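Side-chain contacts in Rio2 kinase (Chaetomium thermophilum, PDB 4GYI), which probably phosphorylates protein serine and threonine residues with ATP and magnesium, and has an ATPase-dependent role on the maturing pre-40S ribosomal subunit: residues A[127-132]-A[330-335]; A[4-9]-A[85-90]; A[173-178]-A[313-318]; A[271-276]-A[335-340]. All blocks are in the same frame, centred on the assembly; numbering follows the deposited sequence.

Contact 1 (A[127-132]-A[330-335]). With EDO (1,2-ethanediol), chain D.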
loop_
_atom_site.group_PDB
_atom_site.type_symbol
_atom_site.label_atom_id
_atom_site.label_comp_id
_atom_site.label_asym_id
_atom_site.label_seq_id
_atom_site.Cartn_x
_atom_site.Cartn_y
_atom_site.Cartn_z
ATOM N N HIS A 127 0.362 -2.556 -4.153
ATOM C CA HIS A 127 1.703 -2.693 -3.614
ATOM C C HIS A 127 2.607 -3.495 -4.541
ATOM O O HIS A 127 2.193 -4.517 -5.109
ATOM C CB HIS A 127 1.671 -3.306 -2.213
ATOM C CG HIS A 127 1.163 -2.376 -1.156
ATOM N ND1 HIS A 127 1.989 -1.509 -0.468
ATOM C CD2 HIS A 127 -0.085 -2.170 -0.670
ATOM C CE1 HIS A 127 1.276 -0.820 0.406
ATOM N NE2 HIS A 127 0.014 -1.201 0.304
ATOM N N ARG A 128 3.838 -3.002 -4.682
ATOM C CA ARG A 128 4.822 -3.514 -5.626
ATOM C C ARG A 128 6.186 -3.817 -4.996
ATOM O O ARG A 128 7.216 -3.426 -5.540
ATOM C CB ARG A 128 5.026 -2.472 -6.735
ATOM C CG ARG A 128 3.762 -2.235 -7.561
ATOM C CD ARG A 128 3.360 -3.465 -8.383
ATOM N NE ARG A 128 2.328 -3.118 -9.365
ATOM C CZ ARG A 128 1.442 -3.968 -9.879
ATOM N NH1 ARG A 128 1.443 -5.249 -9.516
ATOM N NH2 ARG A 128 0.550 -3.528 -10.762
ATOM N N LEU A 129 6.201 -4.506 -3.859
ATOM C CA LEU A 129 7.458 -4.885 -3.222
ATOM C C LEU A 129 8.286 -5.732 -4.204
ATOM O O LEU A 129 7.729 -6.540 -4.929
ATOM C CB LEU A 129 7.177 -5.686 -1.933
ATOM C CG LEU A 129 6.886 -4.910 -0.640
ATOM C CD1 LEU A 129 5.743 -3.937 -0.831
ATOM C CD2 LEU A 129 6.540 -5.852 0.487
ATOM N N GLY A 130 9.598 -5.529 -4.246
ATOM C CA GLY A 130 10.458 -6.304 -5.130
ATOM C C GLY A 130 10.777 -5.636 -6.456
ATOM O O GLY A 130 11.695 -6.057 -7.177
ATOM N N ARG A 131 10.009 -4.605 -6.792
ATOM C CA ARG A 131 10.141 -3.944 -8.094
ATOM C C ARG A 131 11.479 -3.233 -8.206
ATOM O O ARG A 131 11.896 -2.550 -7.285
ATOM C CB ARG A 131 8.999 -2.953 -8.317
ATOM C CG ARG A 131 9.354 -1.755 -9.175
ATOM C CD ARG A 131 8.177 -0.784 -9.261
ATOM N NE ARG A 131 7.074 -1.331 -10.050
ATOM C CZ ARG A 131 5.881 -0.754 -10.161
ATOM N NH1 ARG A 131 5.623 0.380 -9.517
ATOM N NH2 ARG A 131 4.941 -1.309 -10.911
ATOM N N ILE A 132 12.162 -3.415 -9.333
ATOM C CA ILE A 132 13.438 -2.744 -9.553
ATOM C C ILE A 132 13.477 -2.313 -11.013
ATOM O O ILE A 132 12.880 -2.962 -11.865
ATOM C CB ILE A 132 14.637 -3.693 -9.194
ATOM C CG1 ILE A 132 15.982 -3.049 -9.498
ATOM C CG2 ILE A 132 14.530 -5.038 -9.937
ATOM C CD1 ILE A 132 17.143 -3.968 -9.228
ATOM N N LYS A 330 7.752 -10.253 10.518
ATOM C CA LYS A 330 9.196 -10.226 10.311
ATOM C C LYS A 330 9.494 -10.279 8.829
ATOM O O LYS A 330 10.402 -9.601 8.347
ATOM C CB LYS A 330 9.889 -11.397 11.022
ATOM C CG LYS A 330 9.637 -11.481 12.526
ATOM C CD LYS A 330 10.437 -10.455 13.328
ATOM C CE LYS A 330 10.346 -10.741 14.835
ATOM N NZ LYS A 330 11.238 -9.869 15.659
ATOM N N ASP A 331 8.735 -11.105 8.111
ATOM C CA ASP A 331 8.873 -11.212 6.660
ATOM C C ASP A 331 8.668 -9.844 6.016
ATOM O O ASP A 331 9.519 -9.372 5.262
ATOM C CB ASP A 331 7.882 -12.228 6.087
ATOM C CG ASP A 331 8.334 -13.671 6.290
ATOM O OD1 ASP A 331 9.499 -13.872 6.662
ATOM O OD2 ASP A 331 7.537 -14.607 6.064
ATOM N N LEU A 332 7.547 -9.205 6.341
ATOM C CA LEU A 332 7.231 -7.895 5.792
ATOM C C LEU A 332 8.267 -6.839 6.172
ATOM O O LEU A 332 8.784 -6.154 5.295
ATOM C CB LEU A 332 5.845 -7.429 6.228
ATOM C CG LEU A 332 5.369 -6.111 5.594
ATOM C CD1 LEU A 332 5.362 -6.189 4.038
ATOM C CD2 LEU A 332 4.001 -5.767 6.130
ATOM N N GLU A 333 8.582 -6.701 7.460
ATOM C CA GLU A 333 9.572 -5.698 7.863
ATOM C C GLU A 333 10.927 -5.914 7.191
ATOM O O GLU A 333 11.591 -4.956 6.791
ATOM C CB GLU A 333 9.718 -5.583 9.388
ATOM C CG GLU A 333 10.596 -4.411 9.822
ATOM C CD GLU A 333 10.277 -3.096 9.087
ATOM O OE1 GLU A 333 9.119 -2.618 9.158
ATOM O OE2 GLU A 333 11.190 -2.533 8.438
ATOM N N ALA A 334 11.331 -7.167 7.027
ATOM C CA ALA A 334 12.589 -7.413 6.343
ATOM C C ALA A 334 12.514 -6.922 4.897
ATOM O O ALA A 334 13.419 -6.240 4.420
ATOM C CB ALA A 334 12.973 -8.887 6.410
ATOM N N ALA A 335 11.421 -7.234 4.209
ATOM C CA ALA A 335 11.281 -6.823 2.812
ATOM C C ALA A 335 11.248 -5.313 2.713
ATOM O O ALA A 335 11.871 -4.718 1.827
ATOM C CB ALA A 335 10.019 -7.409 2.193
HETATM C C1 EDO D . 4.507 -7.966 -6.443
HETATM O O1 EDO D . 4.901 -6.944 -5.522
HETATM C C2 EDO D . 3.433 -7.406 -7.360
HETATM O O2 EDO D . 2.444 -6.795 -6.550
#

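Contact 2 (A[4-9]-A[85-90])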
loop_
_atom_site.group_PDB
_atom_site.type_symbol
_atom_site.label_atom_id
_atom_site.label_comp_id
_atom_site.label_asym_id
_atom_site.label_seq_id
_atom_site.Cartn_x
_atom_site.Cartn_y
_atom_site.Cartn_z
ATOM N N LEU A 4 0.192 -1.277 -15.864
ATOM C CA LEU A 4 -0.931 -2.216 -15.875
ATOM C C LEU A 4 -2.032 -1.805 -16.860
ATOM O O LEU A 4 -2.628 -0.730 -16.736
ATOM C CB LEU A 4 -1.516 -2.380 -14.464
ATOM C CG LEU A 4 -2.844 -3.135 -14.320
ATOM C CD1 LEU A 4 -2.702 -4.664 -14.539
ATOM C CD2 LEU A 4 -3.467 -2.820 -12.962
ATOM N N ASP A 5 -2.300 -2.661 -17.839
ATOM C CA ASP A 5 -3.394 -2.403 -18.770
ATOM C C ASP A 5 -4.608 -3.267 -18.452
ATOM O O ASP A 5 -4.499 -4.481 -18.277
ATOM C CB ASP A 5 -2.955 -2.585 -20.228
ATOM C CG ASP A 5 -2.296 -3.925 -20.479
ATOM O OD1 ASP A 5 -1.094 -4.062 -20.162
ATOM O OD2 ASP A 5 -2.976 -4.837 -21.003
ATOM N N THR A 6 -5.766 -2.629 -18.364
ATOM C CA THR A 6 -6.995 -3.335 -18.038
ATOM C C THR A 6 -7.863 -3.532 -19.272
ATOM O O THR A 6 -9.072 -3.718 -19.154
ATOM C CB THR A 6 -7.820 -2.552 -17.015
ATOM O OG1 THR A 6 -8.260 -1.323 -17.611
ATOM C CG2 THR A 6 -6.990 -2.258 -15.771
ATOM N N ARG A 7 -7.248 -3.479 -20.451
ATOM C CA ARG A 7 -7.983 -3.684 -21.704
ATOM C C ARG A 7 -8.644 -5.067 -21.769
ATOM O O ARG A 7 -9.823 -5.187 -22.101
ATOM C CB ARG A 7 -7.062 -3.501 -22.920
ATOM C CG ARG A 7 -6.483 -2.101 -23.112
ATOM C CD ARG A 7 -5.671 -2.029 -24.408
ATOM N NE ARG A 7 -5.050 -0.724 -24.623
ATOM C CZ ARG A 7 -4.392 -0.380 -25.730
ATOM N NH1 ARG A 7 -4.271 -1.247 -26.728
ATOM N NH2 ARG A 7 -3.857 0.829 -25.845
ATOM N N ALA A 8 -7.879 -6.106 -21.446
ATOM C CA ALA A 8 -8.343 -7.484 -21.586
ATOM C C ALA A 8 -9.443 -7.827 -20.596
ATOM O O ALA A 8 -10.246 -8.728 -20.834
ATOM C CB ALA A 8 -7.184 -8.446 -21.426
ATOM N N MET A 9 -9.465 -7.096 -19.491
ATOM C CA MET A 9 -10.398 -7.316 -18.391
ATOM C C MET A 9 -11.828 -7.650 -18.819
ATOM O O MET A 9 -12.502 -8.458 -18.172
ATOM C CB MET A 9 -10.421 -6.078 -17.507
ATOM C CG MET A 9 -11.190 -6.258 -16.244
ATOM S SD MET A 9 -10.051 -6.273 -14.868
ATOM C CE MET A 9 -11.166 -6.825 -13.578
ATOM N N LEU A 85 -7.229 -10.239 -10.688
ATOM C CA LEU A 85 -8.014 -10.891 -9.645
ATOM C C LEU A 85 -8.439 -9.905 -8.567
ATOM O O LEU A 85 -9.575 -9.942 -8.116
ATOM C CB LEU A 85 -7.238 -12.048 -9.019
ATOM C CG LEU A 85 -7.162 -13.299 -9.884
ATOM C CD1 LEU A 85 -6.161 -14.282 -9.312
ATOM C CD2 LEU A 85 -8.547 -13.941 -10.011
ATOM N N ALA A 86 -7.525 -9.026 -8.158
ATOM C CA ALA A 86 -7.865 -7.994 -7.182
ATOM C C ALA A 86 -8.970 -7.080 -7.698
ATOM O O ALA A 86 -9.913 -6.791 -6.987
ATOM C CB ALA A 86 -6.630 -7.165 -6.812
ATOM N N LEU A 87 -8.829 -6.605 -8.932
ATOM C CA LEU A 87 -9.826 -5.713 -9.524
ATOM C C LEU A 87 -11.196 -6.376 -9.616
ATOM O O LEU A 87 -12.219 -5.751 -9.351
ATOM C CB LEU A 87 -9.397 -5.259 -10.918
ATOM C CG LEU A 87 -8.471 -4.049 -11.000
ATOM C CD1 LEU A 87 -7.982 -3.862 -12.427
ATOM C CD2 LEU A 87 -9.202 -2.806 -10.510
ATOM N N HIS A 88 -11.198 -7.645 -10.003
ATOM C CA HIS A 88 -12.422 -8.422 -10.131
ATOM C C HIS A 88 -13.163 -8.482 -8.796
ATOM O O HIS A 88 -14.386 -8.312 -8.724
ATOM C CB HIS A 88 -12.070 -9.830 -10.600
ATOM C CG HIS A 88 -13.238 -10.596 -11.123
ATOM N ND1 HIS A 88 -13.900 -10.242 -12.279
ATOM C CD2 HIS A 88 -13.871 -11.690 -10.642
ATOM C CE1 HIS A 88 -14.889 -11.090 -12.493
ATOM N NE2 HIS A 88 -14.892 -11.979 -11.516
ATOM N N THR A 89 -12.404 -8.711 -7.734
ATOM C CA THR A 89 -12.965 -8.750 -6.398
ATOM C C THR A 89 -13.541 -7.385 -6.023
ATOM O O THR A 89 -14.649 -7.305 -5.488
ATOM C CB THR A 89 -11.908 -9.204 -5.376
ATOM O OG1 THR A 89 -11.535 -10.550 -5.668
ATOM C CG2 THR A 89 -12.436 -9.134 -3.949
ATOM N N HIS A 90 -12.808 -6.312 -6.317
ATOM C CA HIS A 90 -13.326 -4.972 -6.030
ATOM C C HIS A 90 -14.585 -4.669 -6.858
ATOM O O HIS A 90 -15.510 -4.031 -6.371
ATOM C CB HIS A 90 -12.277 -3.894 -6.298
ATOM C CG HIS A 90 -11.111 -3.927 -5.363
ATOM N ND1 HIS A 90 -11.255 -3.904 -3.992
ATOM C CD2 HIS A 90 -9.778 -3.956 -5.602
ATOM C CE1 HIS A 90 -10.060 -3.930 -3.427
ATOM N NE2 HIS A 90 -9.145 -3.964 -4.381
#

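Contact 3 (A[173-178]-A[313-318])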
loop_
_atom_site.group_PDB
_atom_site.type_symbol
_atom_site.label_atom_id
_atom_site.label_comp_id
_atom_site.label_asym_id
_atom_site.label_seq_id
_atom_site.Cartn_x
_atom_site.Cartn_y
_atom_site.Cartn_z
ATOM N N GLU A 173 -9.742 6.383 15.240
ATOM C CA GLU A 173 -9.296 7.216 16.351
ATOM C C GLU A 173 -9.395 8.719 16.106
ATOM O O GLU A 173 -9.151 9.509 17.015
ATOM C CB GLU A 173 -7.872 6.858 16.758
ATOM C CG GLU A 173 -7.788 5.550 17.476
ATOM C CD GLU A 173 -8.764 5.483 18.631
ATOM O OE1 GLU A 173 -9.769 4.748 18.505
ATOM O OE2 GLU A 173 -8.527 6.171 19.650
ATOM N N GLY A 174 -9.736 9.120 14.890
ATOM C CA GLY A 174 -9.819 10.534 14.567
ATOM C C GLY A 174 -8.563 11.154 13.957
ATOM O O GLY A 174 -8.462 12.379 13.869
ATOM N N PHE A 175 -7.605 10.331 13.539
ATOM C CA PHE A 175 -6.411 10.835 12.841
ATOM C C PHE A 175 -6.743 11.293 11.418
ATOM O O PHE A 175 -7.646 10.741 10.782
ATOM C CB PHE A 175 -5.341 9.766 12.749
ATOM C CG PHE A 175 -4.596 9.539 14.019
ATOM C CD1 PHE A 175 -3.364 10.132 14.227
ATOM C CD2 PHE A 175 -5.111 8.704 14.999
ATOM C CE1 PHE A 175 -2.659 9.912 15.394
ATOM C CE2 PHE A 175 -4.413 8.480 16.169
ATOM C CZ PHE A 175 -3.186 9.084 16.368
ATOM N N PRO A 176 -6.015 12.306 10.912
ATOM C CA PRO A 176 -6.269 12.768 9.538
ATOM C C PRO A 176 -5.584 11.834 8.514
ATOM O O PRO A 176 -4.436 12.027 8.152
ATOM C CB PRO A 176 -5.657 14.164 9.525
ATOM C CG PRO A 176 -4.515 14.078 10.543
ATOM C CD PRO A 176 -4.980 13.100 11.602
ATOM N N VAL A 177 -6.301 10.806 8.081
ATOM C CA VAL A 177 -5.765 9.835 7.153
ATOM C C VAL A 177 -6.899 9.590 6.176
ATOM O O VAL A 177 -8.030 9.980 6.444
ATOM C CB VAL A 177 -5.388 8.526 7.872
ATOM C CG1 VAL A 177 -4.300 8.779 8.938
ATOM C CG2 VAL A 177 -6.638 7.866 8.489
ATOM N N PRO A 178 -6.609 8.966 5.028
ATOM C CA PRO A 178 -7.715 8.712 4.101
ATOM C C PRO A 178 -8.699 7.728 4.711
ATOM O O PRO A 178 -8.308 6.934 5.557
ATOM C CB PRO A 178 -7.020 8.065 2.890
ATOM C CG PRO A 178 -5.592 8.477 3.001
ATOM C CD PRO A 178 -5.314 8.544 4.474
ATOM N N LYS A 313 -5.638 4.818 23.308
ATOM C CA LYS A 313 -5.755 3.459 22.822
ATOM C C LYS A 313 -4.483 3.077 22.062
ATOM O O LYS A 313 -3.985 3.851 21.247
ATOM C CB LYS A 313 -6.975 3.344 21.908
ATOM C CG LYS A 313 -7.358 1.920 21.588
ATOM C CD LYS A 313 -8.505 1.835 20.596
ATOM C CE LYS A 313 -8.973 0.388 20.435
ATOM N NZ LYS A 313 -7.831 -0.585 20.373
ATOM N N ARG A 314 -3.953 1.889 22.335
ATOM C CA ARG A 314 -2.738 1.424 21.671
ATOM C C ARG A 314 -3.082 0.893 20.292
ATOM O O ARG A 314 -3.594 -0.220 20.163
ATOM C CB ARG A 314 -2.077 0.309 22.486
ATOM C CG ARG A 314 -1.569 0.727 23.852
ATOM C CD ARG A 314 -0.232 1.452 23.757
ATOM N NE ARG A 314 0.801 0.629 23.127
ATOM C CZ ARG A 314 1.740 -0.049 23.785
ATOM N NH1 ARG A 314 1.799 -0.007 25.114
ATOM N NH2 ARG A 314 2.631 -0.767 23.108
ATOM N N LEU A 315 -2.792 1.681 19.260
ATOM C CA LEU A 315 -3.160 1.312 17.893
ATOM C C LEU A 315 -2.225 0.270 17.304
ATOM O O LEU A 315 -2.542 -0.352 16.287
ATOM C CB LEU A 315 -3.191 2.545 16.995
ATOM C CG LEU A 315 -4.179 3.594 17.502
ATOM C CD1 LEU A 315 -4.444 4.666 16.460
ATOM C CD2 LEU A 315 -5.462 2.887 17.882
ATOM N N ASP A 316 -1.083 0.069 17.956
ATOM C CA ASP A 316 -0.072 -0.859 17.461
ATOM C C ASP A 316 -0.445 -2.316 17.707
ATOM O O ASP A 316 0.399 -3.210 17.630
ATOM C CB ASP A 316 1.292 -0.543 18.078
ATOM C CG ASP A 316 1.229 -0.384 19.587
ATOM O OD1 ASP A 316 0.130 -0.080 20.105
ATOM O OD2 ASP A 316 2.277 -0.553 20.249
ATOM N N ALA A 317 -1.719 -2.545 18.008
ATOM C CA ALA A 317 -2.236 -3.886 18.221
ATOM C C ALA A 317 -3.283 -4.221 17.165
ATOM O O ALA A 317 -3.910 -5.279 17.221
ATOM C CB ALA A 317 -2.826 -4.004 19.610
ATOM N N ALA A 318 -3.460 -3.314 16.204
ATOM C CA ALA A 318 -4.428 -3.499 15.123
ATOM C C ALA A 318 -4.041 -4.680 14.239
ATOM O O ALA A 318 -4.886 -5.311 13.603
ATOM C CB ALA A 318 -4.547 -2.226 14.290
#

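Contact 4 (A[271-276]-A[335-340])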
loop_
_atom_site.group_PDB
_atom_site.type_symbol
_atom_site.label_atom_id
_atom_site.label_comp_id
_atom_site.label_asym_id
_atom_site.label_seq_id
_atom_site.Cartn_x
_atom_site.Cartn_y
_atom_site.Cartn_z
ATOM N N GLU A 271 13.688 4.106 18.788
ATOM C CA GLU A 271 14.348 5.401 18.938
ATOM C C GLU A 271 14.934 5.900 17.614
ATOM O O GLU A 271 14.793 7.068 17.270
ATOM C CB GLU A 271 15.420 5.377 20.039
ATOM C CG GLU A 271 16.159 6.705 20.198
ATOM C CD GLU A 271 16.945 6.821 21.504
ATOM O OE1 GLU A 271 16.983 5.845 22.291
ATOM O OE2 GLU A 271 17.524 7.903 21.747
ATOM N N MET A 272 15.584 5.014 16.875
ATOM C CA MET A 272 16.105 5.377 15.566
ATOM C C MET A 272 14.954 5.795 14.622
ATOM O O MET A 272 15.057 6.804 13.923
ATOM C CB MET A 272 16.930 4.222 14.985
ATOM C CG MET A 272 17.443 4.450 13.548
ATOM S SD MET A 272 16.274 4.112 12.191
ATOM C CE MET A 272 16.069 2.339 12.345
ATOM N N TYR A 273 13.857 5.039 14.618
ATOM C CA TYR A 273 12.721 5.351 13.733
ATOM C C TYR A 273 12.036 6.669 14.120
ATOM O O TYR A 273 11.723 7.498 13.261
ATOM C CB TYR A 273 11.697 4.209 13.686
ATOM C CG TYR A 273 12.178 2.948 12.993
ATOM C CD1 TYR A 273 12.391 2.918 11.617
ATOM C CD2 TYR A 273 12.400 1.777 13.713
ATOM C CE1 TYR A 273 12.831 1.762 10.986
ATOM C CE2 TYR A 273 12.838 0.615 13.091
ATOM C CZ TYR A 273 13.054 0.612 11.732
ATOM O OH TYR A 273 13.491 -0.544 11.118
ATOM N N PHE A 274 11.805 6.859 15.415
ATOM C CA PHE A 274 11.287 8.132 15.906
ATOM C C PHE A 274 12.171 9.295 15.451
ATOM O O PHE A 274 11.698 10.202 14.759
ATOM C CB PHE A 274 11.178 8.120 17.430
ATOM C CG PHE A 274 10.532 9.345 18.006
ATOM C CD1 PHE A 274 9.156 9.421 18.144
ATOM C CD2 PHE A 274 11.305 10.425 18.420
ATOM C CE1 PHE A 274 8.553 10.552 18.680
ATOM C CE2 PHE A 274 10.714 11.555 18.951
ATOM C CZ PHE A 274 9.327 11.615 19.083
ATOM N N ASP A 275 13.447 9.257 15.837
ATOM C CA ASP A 275 14.369 10.363 15.577
ATOM C C ASP A 275 14.458 10.667 14.092
ATOM O O ASP A 275 14.611 11.816 13.693
ATOM C CB ASP A 275 15.764 10.041 16.103
ATOM C CG ASP A 275 15.861 10.138 17.613
ATOM O OD1 ASP A 275 15.039 10.857 18.223
ATOM O OD2 ASP A 275 16.772 9.503 18.193
ATOM N N ARG A 276 14.346 9.621 13.279
ATOM C CA ARG A 276 14.470 9.760 11.842
ATOM C C ARG A 276 13.282 10.520 11.254
ATOM O O ARG A 276 13.450 11.359 10.375
ATOM C CB ARG A 276 14.601 8.396 11.188
ATOM C CG ARG A 276 15.139 8.454 9.777
ATOM C CD ARG A 276 15.338 7.051 9.218
ATOM N NE ARG A 276 14.064 6.390 8.979
ATOM C CZ ARG A 276 13.932 5.134 8.558
ATOM N NH1 ARG A 276 15.007 4.391 8.323
ATOM N NH2 ARG A 276 12.721 4.622 8.368
ATOM N N ALA A 335 11.421 -7.234 4.209
ATOM C CA ALA A 335 11.281 -6.823 2.812
ATOM C C ALA A 335 11.248 -5.313 2.713
ATOM O O ALA A 335 11.871 -4.718 1.827
ATOM C CB ALA A 335 10.019 -7.409 2.193
ATOM N N ILE A 336 10.519 -4.696 3.632
ATOM C CA ILE A 336 10.415 -3.236 3.661
ATOM C C ILE A 336 11.727 -2.540 3.968
ATOM O O ILE A 336 12.095 -1.574 3.296
ATOM C CB ILE A 336 9.319 -2.764 4.621
ATOM C CG1 ILE A 336 7.959 -2.880 3.923
ATOM C CG2 ILE A 336 9.556 -1.328 5.058
ATOM C CD1 ILE A 336 6.781 -2.454 4.790
ATOM N N ARG A 337 12.442 -3.040 4.968
ATOM C CA ARG A 337 13.687 -2.414 5.382
ATOM C C ARG A 337 14.657 -2.480 4.203
ATOM O O ARG A 337 15.338 -1.505 3.890
ATOM C CB ARG A 337 14.251 -3.133 6.603
ATOM C CG ARG A 337 15.234 -2.319 7.429
ATOM C CD ARG A 337 15.777 -3.127 8.611
ATOM N NE ARG A 337 16.341 -4.407 8.185
ATOM C CZ ARG A 337 15.916 -5.601 8.602
ATOM N NH1 ARG A 337 14.922 -5.698 9.479
ATOM N NH2 ARG A 337 16.493 -6.703 8.140
ATOM N N GLU A 338 14.676 -3.627 3.528
ATOM C CA GLU A 338 15.449 -3.805 2.300
ATOM C C GLU A 338 15.077 -2.784 1.218
ATOM O O GLU A 338 15.952 -2.253 0.558
ATOM C CB GLU A 338 15.272 -5.232 1.771
ATOM C CG GLU A 338 15.936 -5.520 0.430
ATOM C CD GLU A 338 15.638 -6.934 -0.081
ATOM O OE1 GLU A 338 16.444 -7.467 -0.877
ATOM O OE2 GLU A 338 14.599 -7.512 0.310
ATOM N N GLN A 339 13.789 -2.517 1.027
ATOM C CA GLN A 339 13.364 -1.527 0.034
ATOM C C GLN A 339 13.896 -0.134 0.352
ATOM O O GLN A 339 14.469 0.530 -0.515
ATOM C CB GLN A 339 11.837 -1.451 -0.073
ATOM C CG GLN A 339 11.157 -2.720 -0.533
ATOM C CD GLN A 339 11.022 -2.820 -2.042
ATOM O OE1 GLN A 339 10.951 -3.923 -2.597
ATOM N NE2 GLN A 339 10.972 -1.671 -2.713
ATOM N N GLN A 340 13.692 0.316 1.587
ATOM C CA GLN A 340 14.033 1.694 1.944
ATOM C C GLN A 340 15.539 1.885 2.149
ATOM O O GLN A 340 16.065 2.974 1.938
ATOM C CB GLN A 340 13.190 2.213 3.135
ATOM C CG GLN A 340 13.231 1.380 4.420
ATOM C CD GLN A 340 12.197 1.830 5.472
ATOM O OE1 GLN A 340 11.171 2.429 5.140
ATOM N NE2 GLN A 340 12.473 1.533 6.746
HETATM O O HOH W 1 15.173 1.703 7.336
#

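Contact 1 (A[127-132]-A[330-335])
Leu-129 meets Leu-332 and Ala-335 of helix 326-341 in a small, wholly buried apolar contact, and the chain reaches it from His-127, the last residue of strand 121-127. The carbonyl O of His-127 accepts a bond from O2 of an ethanediol, probably a crystallisation additive. At Arg-128, NE and NH2 make salt bridges to Asp-110 and Asp-83, and NH1 bonds weakly to ethanediol O2 at 3.5 Å. A type II beta turn runs from Arg-128 to Arg-131, at the end of strand 121-127 in the five-stranded sheet of the kinase N-lobe. At the turn's second position, Leu-129 has CG anti to its carbonyl carbon (chi1 -84°), and CD2 does the touching: it lies 3.8 Å from Leu-332 CD1, the two side chains crossing at about a right angle, and 4.2 Å from Ala-335 CB. Gly-130 follows with the positive phi (96°) that the turn requires, its N bonded to Gln-339 OE1. Arg-131 completes the turn, and Arg-128 CG lies over one face of its guanidinium, toward the rim.

Contact 2 (A[4-9]-A[85-90])
Apolar packing comes first: Met-9 and Thr-6, in the loop leading into helix 14-26, converge on Leu-87 of helix 79-92. The methionine arrives end first. Its CG stands anti to the backbone N (chi1 -172°), the chain bends at chi2 (110°), and the final methyl CE settles 3.6 Å from Leu-87 CB. The sulfur lies alongside the same leucine, Met-9 SD 4.0 Å from Leu-87 CD1 and about as far from its CB. Thr-6 reaches that CD1 methyl from another direction, its CG2 3.8 Å from Leu-87 CD1 and the two side chains at about a right angle. CD1 is thereby touched by both loop residues, whereas CB meets the methionine alone of the two.

Beside the helix backbone, Met-9 CE also comes within 3.7 Å of His-88 N, a van der Waals approach. The polar part is slight and lies mostly within or beside the loop: Met-9 N makes a weak bond of 3.4 Å to Thr-6 O, and the carbonyl of Asp-5 bonds to the hydroxyl of Tyr-84. Aromatic packing adds a stack of His-88 on Trp-17, a residue that Met-9 also touches.

The contact lies in the N-terminal region of the helix-turn-helix class, a winged helix in RIO2 kinases. Helix 79-92 meets helix 14-26 through Leu-85, while Leu-87 and His-90 rest on Leu-124 of strand 121-127 in the N-lobe sheet.

Contact 3 (A[173-178]-A[313-318])
Leu-315 packs its two methyls against Glu-173 and Phe-175, just where a Schellman motif ends helix 149-172; Gly-174, with positive phi, turns the chain away toward strand 180-184. This is the tight side. Both Leu-315 CD1 and Leu-315 CD2 lie 3.6 Å from Glu-173 CG, which thus sits against the fork of the leucine, and CD1 also reaches Phe-175 CE2 at 3.8 Å, oblique to the ring. Glu-173 CB lies at the edge of that ring, and Arg-220 (cation-pi) and His-224 (edge-to-face) also pack on it.

Toward solvent the fit slackens. The glutamate bends at chi2 (-52°), which brings its carboxylate beside the aliphatic part of exposed Lys-313, the two side chains crossing at about a right angle: OE1 is 3.8 Å from Lys-313 CD, but 6.0 Å from Lys-313 NZ, so the opposite charges attract at most from a distance. An alanine in place of Glu-173 would probably leave both Leu-315 methyls without the methylene they pack on and the Lys-313 chain without its neighbouring carboxylate.

Further along, Pro-178 of the same loop touches ADP in the nucleotide pocket. The opposing loop is braced by charge, with Asp-266 pairing with Arg-314 and Ser-264 bonding to Asp-316: Arg-314 grips Asp-316 side-on, NE to OD1 and NH2 to OD2, the latter 2.9 Å long, using the syn lone pair of OD2 and only 2° from the guanidinium plane.

Contact 4 (A[271-276]-A[335-340])
Arg-276 and Gln-340 reach toward each other between helix 270-289 of the kinase C-lobe and the C-terminal helix 326-341, whose short segments run at 42° with axes 15.5 Å apart. At that separation the backbones cannot interlock, and the contact is made by long side chains, mostly near their ends.

Hydrogen bonding between the helices runs through one water. It accepts from Arg-276 NH1 at 2.9 Å and from Gln-340 NE2 at 2.8 Å, joining two donors that could not bond each other directly. Gln-340 starts from the crowded position between backbone N and carbonyl carbon (chi1 55°) and then extends, which brings its amide to the guanidinium edge. The arginine's other nitrogen, NH2, is held by the carbonyl of Gly-229, in what the sequence suggests is the catalytic loop.

Van der Waals contacts are looser. Gln-340 NE2 lies near the plane of the Tyr-273 ring, at its edge, 4.3 Å from CE1, while the tyrosine OH passes 4.3 Å from Arg-337 CD. Within helix 270-289, Met-272 CE lies over the centre of the Tyr-273 ring, 3.4 Å above its plane. An alanine at Gln-340 would probably leave the bridging water without one donor and open a gap beside Tyr-273.

The Gln-340 side chain is about 9 Å from the bound magnesium ion. Its NE2 stands 3.5 Å from Arg-276 NH2, unbonded, with the amide and guanidinium planes 79° apart.

From the N terminus, contact 2 closes the first loop, fastening the leading segment 4-9 to helix 79-92 before any other contact opens; it belongs to the N-terminal domain at its junction with the kinase N-lobe. Contact 1 then opens at 127-132 and closes only at 330-335, spanning much of the kinase domain. Contact 3 is nested within that span, joining the end of helix 149-172 to the loop before the last helix. Contact 4 opens at 271-276, inside both, and closes after both, so it crosses contacts 1 and 3. Contacts 1 and 4 share Ala-335: one helix, 326-341, thus ties the turn that follows the N-lobe sheet's central strand, 121-127, to C-lobe helix 270-289.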